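Local coordinates for protein laminin subunit ALPHA-1 (Mus musculus, PDB 2JD4) that forms part of the basement-membrane protein laminin-111, its LG4-5 domain pair binding metal ions and carrying sites that anchor laminin to cell surfaces, at residues Leu59-Ala64 / Ala72-Gln77; Gln66-Tyr71 / Ser151-Arg156; Tyr216-Asp221 / Ala318-Pro323; Asn234-Gly239 / Gly327-His332; Gly249-Asp254 / Ser337-Ala342. The protein carries 4 engineered substitutions. All coordinates share one frame; numbering follows the deposited sequence.

Contact 1: residues Leu59-Ala64 / Ala72-Gln77; sequences LIYYVA and ATLQLQ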
# COMPACT_ATOMS: atom_id res chain seq x y z
N LEU A 59 -4.82 -10.46 -1.94
CA LEU A 59 -4.82 -11.85 -2.42
C LEU A 59 -3.41 -12.42 -2.28
O LEU A 59 -2.45 -11.81 -2.74
CB LEU A 59 -5.29 -11.90 -3.88
CG LEU A 59 -5.41 -13.29 -4.53
CD1 LEU A 59 -6.46 -13.26 -5.64
CD2 LEU A 59 -4.06 -13.71 -5.09
N ILE A 60 -3.29 -13.58 -1.64
CA ILE A 60 -1.98 -14.20 -1.42
C ILE A 60 -1.65 -15.25 -2.49
O ILE A 60 -0.52 -15.27 -3.00
CB ILE A 60 -1.91 -14.81 -0.00
CG1 ILE A 60 -2.16 -13.70 1.03
CG2 ILE A 60 -0.55 -15.47 0.21
CD1 ILE A 60 -2.39 -14.18 2.47
N TYR A 61 -2.61 -16.12 -2.83
CA TYR A 61 -2.41 -17.08 -3.92
C TYR A 61 -3.73 -17.49 -4.55
O TYR A 61 -4.78 -17.43 -3.90
CB TYR A 61 -1.60 -18.33 -3.48
CG TYR A 61 -2.35 -19.42 -2.74
CD1 TYR A 61 -3.31 -20.20 -3.39
CD2 TYR A 61 -2.05 -19.72 -1.42
CE1 TYR A 61 -3.95 -21.25 -2.73
CE2 TYR A 61 -2.68 -20.76 -0.75
CZ TYR A 61 -3.63 -21.52 -1.41
OH TYR A 61 -4.25 -22.56 -0.75
N TYR A 62 -3.67 -17.90 -5.81
CA TYR A 62 -4.85 -18.30 -6.56
C TYR A 62 -4.52 -19.34 -7.64
O TYR A 62 -3.49 -19.25 -8.30
CB TYR A 62 -5.46 -17.05 -7.21
CG TYR A 62 -6.60 -17.28 -8.17
CD1 TYR A 62 -7.91 -17.49 -7.71
CD2 TYR A 62 -6.39 -17.25 -9.55
CE1 TYR A 62 -8.96 -17.65 -8.60
CE2 TYR A 62 -7.44 -17.41 -10.45
CZ TYR A 62 -8.72 -17.61 -9.97
OH TYR A 62 -9.76 -17.76 -10.86
N VAL A 63 -5.41 -20.33 -7.78
CA VAL A 63 -5.28 -21.37 -8.81
C VAL A 63 -6.70 -21.60 -9.31
O VAL A 63 -7.66 -21.52 -8.53
CB VAL A 63 -4.71 -22.70 -8.27
CG1 VAL A 63 -3.24 -22.54 -7.92
CG2 VAL A 63 -5.51 -23.18 -7.07
N ALA A 64 -6.86 -21.87 -10.60
CA ALA A 64 -8.20 -22.07 -11.13
C ALA A 64 -8.24 -22.75 -12.48
O ALA A 64 -7.25 -22.76 -13.23
CB ALA A 64 -8.93 -20.74 -11.22
N ALA A 72 -9.18 -22.28 -6.07
CA ALA A 72 -8.71 -22.32 -4.69
C ALA A 72 -7.95 -21.02 -4.47
O ALA A 72 -7.16 -20.61 -5.33
CB ALA A 72 -7.78 -23.51 -4.47
N THR A 73 -8.19 -20.36 -3.34
CA THR A 73 -7.52 -19.10 -3.06
C THR A 73 -7.34 -18.83 -1.56
O THR A 73 -8.05 -19.40 -0.72
CB THR A 73 -8.32 -17.91 -3.68
OG1 THR A 73 -7.64 -16.68 -3.43
CG2 THR A 73 -9.72 -17.84 -3.09
N LEU A 74 -6.35 -18.01 -1.24
CA LEU A 74 -6.05 -17.60 0.13
C LEU A 74 -5.99 -16.08 0.06
O LEU A 74 -5.17 -15.51 -0.68
CB LEU A 74 -4.70 -18.16 0.60
CG LEU A 74 -4.24 -17.66 1.98
CD1 LEU A 74 -5.16 -18.21 3.06
CD2 LEU A 74 -2.80 -18.09 2.26
N GLN A 75 -6.86 -15.42 0.82
CA GLN A 75 -6.93 -13.96 0.84
C GLN A 75 -6.90 -13.43 2.27
O GLN A 75 -7.30 -14.12 3.21
CB GLN A 75 -8.23 -13.50 0.17
CG GLN A 75 -8.36 -13.89 -1.29
CD GLN A 75 -9.82 -13.88 -1.77
OE1 GLN A 75 -10.65 -14.60 -1.22
NE2 GLN A 75 -10.11 -13.09 -2.79
N LEU A 76 -6.41 -12.20 2.42
CA LEU A 76 -6.37 -11.56 3.72
C LEU A 76 -7.49 -10.52 3.70
O LEU A 76 -7.68 -9.84 2.70
CB LEU A 76 -5.04 -10.84 3.94
CG LEU A 76 -4.85 -10.26 5.34
CD1 LEU A 76 -4.60 -11.40 6.33
CD2 LEU A 76 -3.67 -9.28 5.35
N GLN A 77 -8.22 -10.42 4.80
CA GLN A 77 -9.32 -9.46 4.90
C GLN A 77 -9.46 -8.99 6.35
O GLN A 77 -9.56 -9.81 7.27
CB GLN A 77 -10.63 -10.08 4.43
CG GLN A 77 -11.83 -9.15 4.55
CD GLN A 77 -13.12 -9.79 4.09
OE1 GLN A 77 -13.38 -9.92 2.90
NE2 GLN A 77 -13.94 -10.22 5.05

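Contact 2: residues Gln66-Tyr71 / Ser151-Arg156; sequences QNQMDY and SHYRAR. With MG (magnesium ion), chain C.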
# COMPACT_ATOMS: atom_id res chain seq x y z
N GLN A 66 -9.45 -23.24 -16.35
CA GLN A 66 -9.50 -22.27 -17.43
C GLN A 66 -10.87 -21.58 -17.47
O GLN A 66 -10.95 -20.38 -17.75
CB GLN A 66 -9.23 -22.95 -18.77
CG GLN A 66 -9.26 -22.02 -19.97
CD GLN A 66 -8.11 -21.03 -20.00
OE1 GLN A 66 -7.98 -20.24 -20.93
NE2 GLN A 66 -7.25 -21.09 -18.98
N ASN A 67 -11.94 -22.33 -17.20
CA ASN A 67 -13.28 -21.75 -17.22
C ASN A 67 -13.67 -21.19 -15.86
O ASN A 67 -14.78 -20.66 -15.69
CB ASN A 67 -14.33 -22.77 -17.68
CG ASN A 67 -14.45 -23.97 -16.75
OD1 ASN A 67 -14.46 -23.84 -15.53
ND2 ASN A 67 -14.57 -25.16 -17.34
N GLN A 68 -12.76 -21.31 -14.90
CA GLN A 68 -12.96 -20.81 -13.54
C GLN A 68 -14.06 -21.48 -12.72
O GLN A 68 -14.47 -20.94 -11.70
CB GLN A 68 -13.19 -19.29 -13.57
CG GLN A 68 -11.96 -18.50 -14.00
CD GLN A 68 -12.08 -17.02 -13.66
OE1 GLN A 68 -12.40 -16.67 -12.53
NE2 GLN A 68 -11.81 -16.16 -14.63
N MET A 69 -14.52 -22.64 -13.16
CA MET A 69 -15.56 -23.37 -12.45
C MET A 69 -14.97 -24.06 -11.22
O MET A 69 -15.69 -24.42 -10.29
CB MET A 69 -16.22 -24.39 -13.38
CG MET A 69 -17.71 -24.15 -13.61
SD MET A 69 -18.11 -22.42 -13.97
CE MET A 69 -17.71 -22.33 -15.74
N ASP A 70 -13.65 -24.25 -11.24
CA ASP A 70 -12.92 -24.86 -10.13
C ASP A 70 -11.88 -23.82 -9.71
O ASP A 70 -11.30 -23.15 -10.57
CB ASP A 70 -12.18 -26.13 -10.58
CG ASP A 70 -13.11 -27.32 -10.76
OD1 ASP A 70 -14.11 -27.19 -11.49
OD2 ASP A 70 -12.81 -28.39 -10.16
N TYR A 71 -11.63 -23.68 -8.41
CA TYR A 71 -10.62 -22.73 -7.95
C TYR A 71 -10.26 -22.93 -6.49
O TYR A 71 -10.92 -23.67 -5.77
CB TYR A 71 -11.11 -21.28 -8.15
CG TYR A 71 -12.31 -20.90 -7.30
CD1 TYR A 71 -12.18 -20.70 -5.93
CD2 TYR A 71 -13.58 -20.79 -7.87
CE1 TYR A 71 -13.29 -20.40 -5.13
CE2 TYR A 71 -14.70 -20.49 -7.08
CZ TYR A 71 -14.55 -20.30 -5.72
OH TYR A 71 -15.64 -20.04 -4.93
N SER A 151 -2.82 -7.99 -14.71
CA SER A 151 -3.76 -6.91 -15.00
C SER A 151 -4.88 -7.33 -15.96
O SER A 151 -6.02 -6.85 -15.86
CB SER A 151 -2.99 -5.72 -15.59
OG SER A 151 -3.85 -4.62 -15.79
N HIS A 152 -4.57 -8.21 -16.90
CA HIS A 152 -5.55 -8.65 -17.88
C HIS A 152 -6.53 -9.71 -17.38
O HIS A 152 -7.55 -9.96 -18.03
CB HIS A 152 -4.82 -9.19 -19.13
CG HIS A 152 -3.94 -10.36 -18.85
ND1 HIS A 152 -4.43 -11.59 -18.45
CD2 HIS A 152 -2.59 -10.51 -18.92
CE1 HIS A 152 -3.43 -12.43 -18.29
NE2 HIS A 152 -2.30 -11.80 -18.57
N TYR A 153 -6.24 -10.33 -16.24
CA TYR A 153 -7.09 -11.38 -15.69
C TYR A 153 -8.32 -10.86 -14.95
O TYR A 153 -8.24 -9.86 -14.24
CB TYR A 153 -6.25 -12.27 -14.75
CG TYR A 153 -6.86 -13.62 -14.47
CD1 TYR A 153 -6.85 -14.63 -15.43
CD2 TYR A 153 -7.45 -13.89 -13.23
CE1 TYR A 153 -7.41 -15.87 -15.17
CE2 TYR A 153 -8.02 -15.13 -12.96
CZ TYR A 153 -8.00 -16.11 -13.94
OH TYR A 153 -8.56 -17.34 -13.67
N ARG A 154 -9.45 -11.55 -15.11
CA ARG A 154 -10.70 -11.19 -14.44
C ARG A 154 -11.13 -12.38 -13.60
O ARG A 154 -11.81 -13.27 -14.10
CB ARG A 154 -11.81 -10.91 -15.47
CG ARG A 154 -11.66 -9.64 -16.30
CD ARG A 154 -11.80 -8.40 -15.44
NE ARG A 154 -10.50 -7.79 -15.16
CZ ARG A 154 -9.75 -7.20 -16.08
NH1 ARG A 154 -10.17 -7.15 -17.34
NH2 ARG A 154 -8.58 -6.68 -15.76
N ALA A 155 -10.74 -12.42 -12.33
CA ALA A 155 -11.10 -13.55 -11.47
C ALA A 155 -12.56 -13.47 -11.03
O ALA A 155 -13.00 -12.45 -10.51
CB ALA A 155 -10.18 -13.60 -10.25
N ARG A 156 -13.30 -14.56 -11.22
CA ARG A 156 -14.71 -14.60 -10.85
C ARG A 156 -14.99 -15.43 -9.59
O ARG A 156 -14.29 -16.40 -9.29
CB ARG A 156 -15.54 -15.16 -12.02
CG ARG A 156 -15.37 -14.41 -13.34
CD ARG A 156 -16.46 -14.75 -14.35
NE ARG A 156 -16.46 -16.17 -14.73
CZ ARG A 156 -15.65 -16.71 -15.63
NH1 ARG A 156 -14.76 -15.97 -16.27
NH2 ARG A 156 -15.73 -18.01 -15.88
MG MG C . -13.76 -30.44 -10.13
O HOH W 1 -12.21 -18.26 -9.94
O HOH W 2 -15.08 -29.60 -11.87
O HOH W 3 -14.90 -32.36 -9.95

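Contact 3: residues Tyr216-Asp221 / Ala318-Pro323; sequences YKVRLD and ADTNDP. With MG (magnesium ion), chain D.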
# COMPACT_ATOMS: atom_id res chain seq x y z
N TYR A 216 -9.94 15.07 -9.06
CA TYR A 216 -10.49 15.25 -7.73
C TYR A 216 -10.94 16.71 -7.59
O TYR A 216 -10.23 17.62 -8.03
CB TYR A 216 -9.44 14.93 -6.66
CG TYR A 216 -10.02 14.83 -5.26
CD1 TYR A 216 -10.72 13.68 -4.86
CD2 TYR A 216 -9.92 15.89 -4.36
CE1 TYR A 216 -11.31 13.60 -3.60
CE2 TYR A 216 -10.52 15.82 -3.10
CZ TYR A 216 -11.21 14.67 -2.72
OH TYR A 216 -11.81 14.60 -1.49
N LYS A 217 -12.10 16.92 -6.98
CA LYS A 217 -12.63 18.27 -6.79
C LYS A 217 -12.58 18.66 -5.31
O LYS A 217 -13.35 18.13 -4.51
CB LYS A 217 -14.07 18.36 -7.28
CG LYS A 217 -14.25 18.06 -8.76
CD LYS A 217 -15.72 18.12 -9.16
CE LYS A 217 -15.91 17.71 -10.61
NZ LYS A 217 -17.35 17.74 -11.00
N VAL A 218 -11.70 19.58 -4.95
CA VAL A 218 -11.58 20.01 -3.57
C VAL A 218 -12.84 20.73 -3.10
O VAL A 218 -13.38 20.43 -2.03
CB VAL A 218 -10.36 20.93 -3.37
CG1 VAL A 218 -10.29 21.41 -1.94
CG2 VAL A 218 -9.08 20.18 -3.74
N ARG A 219 -13.31 21.68 -3.90
CA ARG A 219 -14.51 22.44 -3.57
C ARG A 219 -14.35 23.25 -2.29
O ARG A 219 -13.30 23.83 -2.03
CB ARG A 219 -15.72 21.50 -3.47
CG ARG A 219 -15.83 20.52 -4.63
CD ARG A 219 -16.10 21.22 -5.95
NE ARG A 219 -17.52 21.39 -6.21
CZ ARG A 219 -18.38 20.38 -6.39
NH1 ARG A 219 -17.95 19.12 -6.33
NH2 ARG A 219 -19.66 20.63 -6.63
N LEU A 220 -15.40 23.28 -1.46
CA LEU A 220 -15.37 24.06 -0.23
C LEU A 220 -14.72 23.44 1.00
O LEU A 220 -13.93 24.09 1.69
CB LEU A 220 -16.79 24.51 0.15
CG LEU A 220 -17.50 25.52 -0.75
CD1 LEU A 220 -17.75 24.92 -2.13
CD2 LEU A 220 -18.81 25.92 -0.11
N ASP A 221 -15.04 22.19 1.29
CA ASP A 221 -14.48 21.55 2.48
C ASP A 221 -13.74 20.25 2.18
O ASP A 221 -14.19 19.42 1.39
CB ASP A 221 -15.58 21.31 3.51
CG ASP A 221 -15.04 20.86 4.85
OD1 ASP A 221 -14.45 19.76 4.93
OD2 ASP A 221 -15.20 21.62 5.84
N ALA A 318 -12.32 25.76 -4.01
CA ALA A 318 -11.08 25.46 -4.73
C ALA A 318 -11.56 24.54 -5.83
O ALA A 318 -11.65 23.32 -5.66
CB ALA A 318 -10.09 24.75 -3.83
N ASP A 319 -11.87 25.13 -6.98
CA ASP A 319 -12.39 24.36 -8.09
C ASP A 319 -11.35 23.59 -8.87
O ASP A 319 -11.00 23.95 -9.99
CB ASP A 319 -13.19 25.28 -9.01
CG ASP A 319 -14.34 25.94 -8.28
OD1 ASP A 319 -15.25 25.21 -7.81
OD2 ASP A 319 -14.34 27.17 -8.15
N THR A 320 -10.87 22.51 -8.26
CA THR A 320 -9.89 21.65 -8.90
C THR A 320 -10.70 20.53 -9.54
O THR A 320 -11.87 20.33 -9.21
CB THR A 320 -8.92 21.02 -7.88
OG1 THR A 320 -9.62 20.06 -7.07
CG2 THR A 320 -8.32 22.09 -6.98
N ASN A 321 -10.07 19.81 -10.45
CA ASN A 321 -10.70 18.69 -11.13
C ASN A 321 -9.50 18.01 -11.76
O ASN A 321 -9.46 17.77 -12.96
CB ASN A 321 -11.66 19.19 -12.22
CG ASN A 321 -12.68 18.14 -12.61
OD1 ASN A 321 -13.53 18.37 -13.48
ND2 ASN A 321 -12.62 16.98 -11.97
N ASP A 322 -8.52 17.71 -10.90
CA ASP A 322 -7.28 17.12 -11.35
C ASP A 322 -6.74 16.03 -10.43
O ASP A 322 -7.25 15.81 -9.33
CB ASP A 322 -6.25 18.25 -11.50
CG ASP A 322 -6.76 19.36 -12.40
OD1 ASP A 322 -6.28 19.46 -13.55
OD2 ASP A 322 -7.64 20.13 -11.97
N PRO A 323 -5.69 15.32 -10.88
CA PRO A 323 -5.10 14.25 -10.07
C PRO A 323 -4.43 14.75 -8.80
O PRO A 323 -4.12 15.93 -8.66
CB PRO A 323 -4.09 13.60 -11.03
CG PRO A 323 -4.69 13.87 -12.38
CD PRO A 323 -5.14 15.30 -12.25
MG MG D . -12.95 28.82 -8.60
O HOH W 4 -12.76 28.10 -10.46
O HOH W 5 -11.56 30.54 -8.90
O HOH W 6 -13.48 29.65 -6.67

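Contact 4: residues Asn234-Gly239 / Gly327-His332; sequences NGVLLG and GGYPAH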
# COMPACT_ATOMS: atom_id res chain seq x y z
N ASN A 234 13.66 19.48 3.03
CA ASN A 234 12.77 19.97 1.98
C ASN A 234 12.10 18.84 1.21
O ASN A 234 12.75 17.88 0.81
CB ASN A 234 13.54 20.86 1.00
CG ASN A 234 14.20 22.04 1.69
OD1 ASN A 234 15.35 21.96 2.10
ND2 ASN A 234 13.46 23.13 1.83
N GLY A 235 10.79 18.96 1.00
CA GLY A 235 10.09 17.93 0.26
C GLY A 235 8.61 18.19 0.12
O GLY A 235 7.93 18.54 1.09
N VAL A 236 8.11 18.03 -1.10
CA VAL A 236 6.70 18.21 -1.39
C VAL A 236 5.94 17.00 -0.86
O VAL A 236 6.38 15.87 -1.02
CB VAL A 236 6.45 18.31 -2.91
CG1 VAL A 236 4.95 18.33 -3.19
CG2 VAL A 236 7.13 19.57 -3.47
N LEU A 237 4.79 17.25 -0.23
CA LEU A 237 3.98 16.15 0.31
C LEU A 237 2.76 15.88 -0.57
O LEU A 237 2.52 14.74 -0.98
CB LEU A 237 3.53 16.48 1.74
CG LEU A 237 4.65 16.51 2.80
CD1 LEU A 237 4.11 17.07 4.11
CD2 LEU A 237 5.19 15.09 3.01
N LEU A 238 1.99 16.93 -0.87
CA LEU A 238 0.79 16.75 -1.68
C LEU A 238 0.36 18.01 -2.42
O LEU A 238 0.54 19.13 -1.93
CB LEU A 238 -0.35 16.23 -0.79
CG LEU A 238 -1.72 15.88 -1.37
CD1 LEU A 238 -2.36 14.78 -0.53
CD2 LEU A 238 -2.61 17.12 -1.44
N GLY A 239 -0.21 17.81 -3.61
CA GLY A 239 -0.69 18.91 -4.42
C GLY A 239 -1.82 18.51 -5.35
O GLY A 239 -1.79 17.44 -5.97
N GLY A 327 4.16 13.39 -2.85
CA GLY A 327 5.62 13.32 -2.76
C GLY A 327 6.42 14.08 -3.81
O GLY A 327 7.66 14.03 -3.79
N GLY A 328 5.74 14.79 -4.70
CA GLY A 328 6.43 15.54 -5.75
C GLY A 328 5.59 15.65 -7.01
O GLY A 328 4.40 15.34 -7.00
N TYR A 329 6.21 16.08 -8.11
CA TYR A 329 5.49 16.21 -9.38
C TYR A 329 6.45 16.55 -10.52
O TYR A 329 7.45 17.25 -10.31
CB TYR A 329 4.40 17.29 -9.27
CG TYR A 329 4.88 18.68 -8.90
CD1 TYR A 329 5.02 19.67 -9.87
CD2 TYR A 329 5.18 19.01 -7.58
CE1 TYR A 329 5.46 20.95 -9.54
CE2 TYR A 329 5.62 20.29 -7.24
CZ TYR A 329 5.76 21.25 -8.22
OH TYR A 329 6.20 22.52 -7.89
N PRO A 330 6.16 16.06 -11.74
CA PRO A 330 7.01 16.31 -12.91
C PRO A 330 6.90 17.76 -13.39
O PRO A 330 5.88 18.42 -13.16
CB PRO A 330 6.50 15.30 -13.93
CG PRO A 330 5.05 15.21 -13.60
CD PRO A 330 5.04 15.16 -12.09
N ALA A 331 7.95 18.24 -14.06
CA ALA A 331 8.03 19.62 -14.56
C ALA A 331 6.90 20.10 -15.46
O ALA A 331 6.56 21.29 -15.44
CB ALA A 331 9.37 19.82 -15.28
N HIS A 332 6.31 19.21 -16.24
CA HIS A 332 5.23 19.61 -17.14
C HIS A 332 3.88 19.78 -16.44
O HIS A 332 2.91 20.24 -17.06
CB HIS A 332 5.09 18.62 -18.30
CG HIS A 332 4.71 17.23 -17.87
ND1 HIS A 332 5.62 16.33 -17.35
CD2 HIS A 332 3.52 16.60 -17.88
CE1 HIS A 332 5.00 15.20 -17.07
NE2 HIS A 332 3.72 15.34 -17.38

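Contact 5: residues Gly249-Asp254 / Ser337-Ala342; sequences GLEIVD and SLSSRA. Engineered in segment 337-342: Ser337 (natural residue Cys).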
# COMPACT_ATOMS: atom_id res chain seq x y z
N GLY A 249 -1.94 22.96 -1.73
CA GLY A 249 -0.66 22.28 -1.62
C GLY A 249 -0.17 22.12 -0.19
O GLY A 249 -0.48 22.94 0.67
N LEU A 250 0.60 21.06 0.04
CA LEU A 250 1.17 20.76 1.36
C LEU A 250 2.64 20.42 1.09
O LEU A 250 2.94 19.54 0.28
CB LEU A 250 0.46 19.56 1.97
CG LEU A 250 0.44 19.40 3.50
CD1 LEU A 250 -0.33 20.56 4.12
CD2 LEU A 250 -0.21 18.07 3.87
N GLU A 251 3.56 21.11 1.75
CA GLU A 251 4.98 20.89 1.54
C GLU A 251 5.85 21.24 2.74
O GLU A 251 5.43 21.98 3.63
CB GLU A 251 5.46 21.71 0.33
CG GLU A 251 4.88 23.12 0.30
CD GLU A 251 5.46 24.01 -0.80
OE1 GLU A 251 5.90 23.50 -1.86
OE2 GLU A 251 5.46 25.25 -0.61
N ILE A 252 7.05 20.68 2.75
CA ILE A 252 8.03 20.93 3.81
C ILE A 252 9.14 21.76 3.17
O ILE A 252 9.79 21.31 2.23
CB ILE A 252 8.65 19.61 4.35
CG1 ILE A 252 7.55 18.72 4.94
CG2 ILE A 252 9.69 19.92 5.40
CD1 ILE A 252 8.08 17.40 5.51
N VAL A 253 9.34 22.98 3.66
CA VAL A 253 10.38 23.86 3.13
C VAL A 253 11.22 24.41 4.28
O VAL A 253 10.71 25.13 5.14
CB VAL A 253 9.75 25.05 2.35
CG1 VAL A 253 10.85 26.00 1.86
CG2 VAL A 253 8.95 24.52 1.16
N ASP A 254 12.49 24.05 4.29
CA ASP A 254 13.43 24.49 5.32
C ASP A 254 12.99 24.13 6.74
O ASP A 254 13.11 24.94 7.66
CB ASP A 254 13.65 26.00 5.22
CG ASP A 254 14.26 26.41 3.90
OD1 ASP A 254 15.27 25.79 3.49
OD2 ASP A 254 13.73 27.34 3.26
N SER A 337 -0.37 25.92 -6.12
CA SER A 337 -0.27 26.15 -4.68
C SER A 337 0.87 25.38 -4.01
O SER A 337 0.73 24.86 -2.90
CB SER A 337 -1.61 25.86 -4.00
OG SER A 337 -2.58 26.83 -4.38
N LEU A 338 2.01 25.33 -4.70
CA LEU A 338 3.22 24.70 -4.19
C LEU A 338 4.39 25.59 -4.61
O LEU A 338 4.54 25.91 -5.79
CB LEU A 338 3.41 23.29 -4.78
CG LEU A 338 2.60 22.16 -4.13
CD1 LEU A 338 2.86 20.84 -4.86
CD2 LEU A 338 2.98 22.04 -2.66
N SER A 339 5.20 26.02 -3.65
CA SER A 339 6.35 26.86 -3.99
C SER A 339 7.57 25.98 -4.32
O SER A 339 8.44 26.37 -5.11
CB SER A 339 6.70 27.81 -2.83
OG SER A 339 7.08 27.10 -1.66
N SER A 340 7.61 24.79 -3.73
CA SER A 340 8.72 23.87 -3.95
C SER A 340 8.44 22.86 -5.05
O SER A 340 7.29 22.58 -5.39
CB SER A 340 9.06 23.12 -2.66
OG SER A 340 10.05 22.13 -2.92
N ARG A 341 9.53 22.29 -5.57
CA ARG A 341 9.50 21.31 -6.64
C ARG A 341 10.32 20.07 -6.22
O ARG A 341 10.42 19.10 -6.97
CB ARG A 341 10.10 21.96 -7.89
CG ARG A 341 9.92 21.22 -9.18
CD ARG A 341 10.46 22.07 -10.34
NE ARG A 341 9.66 23.26 -10.60
CZ ARG A 341 8.53 23.28 -11.31
NH1 ARG A 341 8.06 22.15 -11.83
NH2 ARG A 341 7.88 24.41 -11.52
N ALA A 342 10.88 20.12 -5.02
CA ALA A 342 11.72 19.03 -4.50
C ALA A 342 10.93 17.79 -4.08
O ALA A 342 10.00 17.90 -3.29
CB ALA A 342 12.55 19.55 -3.32

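Contact 1: residues Leu59-Ala64 / Ala72-Gln77
Tyr61 lays its ring against Leu74 across an antiparallel hairpin of the first laminin G domain, strands 58-64 and 71-77. Its CB leaves the strand with CG between the backbone N and the carbonyl carbon (chi1 81°), which turns the ring back over the partner strand. There CD2 and CE2 meet Leu74 CB, which lies over the ring face 3.9 Å from the centroid of Tyr61, a CH-pi contact; CE1 passes near Thr73 CA, and OH reaches Thr110 OG1 by a hydrogen bond. With the Tyr61 ring cut back to an alanine, Leu74 CB would probably lose its cover and Thr110 its hydroxyl partner. Beside it, Ile60 CD1 packs 3.9 Å from Leu74 CD2. Ile60 N, at 2.9 Å, and more weakly Tyr61 N both donate to Leu74 O, a classic beta bulge. Tyr61 O in turn accepts from Leu74 N at 3.1 Å and Thr73 OG1 at 3.0 Å. Two donors thus grip one carbonyl in a buried hairpin, Tyr61 packing on Leu74 beside it.

Contact 2: residues Gln66-Tyr71 / Ser151-Arg156
Gln68 and Arg156 cross at about a right angle, and the Gln68 amide carbon lies above one face of the guanidinium, displaced toward its rim, with the two planes 33° apart. From the opposite direction comes Tyr153, whose ring is turned only 21° from the amide plane; its OH stands 3.5 Å from Gln68 CD and is hydrogen-bonded to Tyr62 OH. The extended Gln68 side chain uses both ends of its amide on the backbone of 151-156. Gln68 OE1 takes the N-H of Arg156 on a lone pair in the carbonyl plane, at 2.6 Å and nearly straight (169°), while Gln68 NE2 donates to Arg154 O at 2.9 Å, the acceptor lying in the amide plane. Water 1 donates to Gln68 OE1 and to Arg156 O. Two residues on, Asp70 OD2 binds the magnesium ion at 2.3 Å, a site completed by Leu87, Thr137, Asp139 and waters. The paired amide bonds therefore fix the rotation of Gln68 and pin its metal-binding loop to another.

Contact 3: residues Tyr216-Asp221 / Ala318-Pro323
A classic beta bulge, in which Asn321 and Asp322 both face Tyr216, joins the loop 216-221 to the segment that carries metal ligand Asp319 in the second laminin G domain. Tyr216 N donates to Asp322 O at 2.8 Å. Thr320 OG1 donates to Tyr216 O at 2.7 Å and accepts from Val218 N at 3.0 Å. Thr320 CG2 meets Val218 CG2 at 3.8 Å. A valine in place of Thr320 would probably leave both Tyr216 O and Val218 N without this shared partner. Further along, Arg219 N and Thr320 N reach Ala318 O from opposite faces of its plane, and Ala318 N returns a bond to Arg219 O. At the surface, the Lys217 and Asn321 side chains run side by side in the same direction. Asp319 OD2 binds the magnesium ion at 2.2 Å, with Asp246 and waters, while Asp319 OD1 is hydrogen-bonded to Ser317 OG. Lys292 of strand 286-293 lies against Val218 and Ala318, while Ile240 of strand 235-241 touches Tyr216 and Thr320.

Contact 4: residues Asn234-Gly239 / Gly327-His332
Val236 meets all three residues of 327-329 with which this strand segment makes its contact. Val236 O receives a CA-H...O contact from Gly327 CA at 3.2 Å. Val236 CG1 is anti to the backbone N (chi1 173°) and lies 3.9 Å from Gly328 N; Val236 CG2 touches the Tyr329 ring at its edge, 4.1 Å from Tyr329 CE2, the two side chains standing roughly perpendicular. Leu237 points away, and its backbone does the work: Gly327 N donates to Leu237 O at 2.8 Å, fairly straight (165°) but from above the carbonyl plane. Both glycines suit their backbone angles: Gly327 has a positive phi, and a side chain at Gly328 would collide with the carbonyl O of Gly327. Tyr329 is further anchored through its OH to Ser340 O. The contact thus lies where strand 322-326 ends and its chain leaves the side of strand 235-241. On the other side of that strand runs 247-253, with Leu237 and Leu238 both facing Leu250 in a classic beta bulge.

Contact 5: residues Gly249-Asp254 / Ser337-Ala342
Glu251, on strand 247-253 of the second laminin G domain's beta-sandwich, aims its carboxylate into the loop 337-342 and there takes hold of two successive backbone N-H groups. Glu251 OE1 accepts from Ser340 N at 2.8 Å, using its syn lone pair. Glu251 OE2 is met twice, by Ser339 OG at 2.7 Å and by Ser339 N at 3.1 Å, both on the syn side but tilted out of the carboxylate plane. These bonds, three in all from the loop, hold the carboxylate against turning and probably stabilise its charge, and His260 NE2 adds a further bond to OE2. The acid is put in place by its own torsions: a chi1 of 42° folds CG over the main chain, beyond which the side chain is extended. Leu338 runs alongside it the other way, with CD2 3.7 Å from Glu251 CG. One step outward, Val253 CG2 touches Ser340 CB at 4.1 Å. The loop is shaped in turn by an ST turn, Ala342 N donating to Ser340 OG at 3.0 Å. At the strand's other end there is no room for a side chain on Gly249, whose CA lies 3.2 Å from the carbonyl O of Ser337, an engineered residue.

Contacts 1 and 2 belong to the first laminin G domain, contacts 4 and 5 to the second, and contact 3 lies at the second domain's metal-bearing end. Contact 1 is wholly buried and relies on strand pairing and apolar cover; contact 2, which touches it, is a surface contact built on a side-chain amide. Contacts 4 and 5, with centres about 7 Å apart, are both buried, sit on neighbouring strands 235-241 and 247-253 and draw on the same loop region between strands 322-326 and 347-353, yet one rests on glycine backbone and the other on a carboxylate. Contact 3, partly buried, resembles contact 2 in holding a magnesium ligand, although about 38 Å separates their centres.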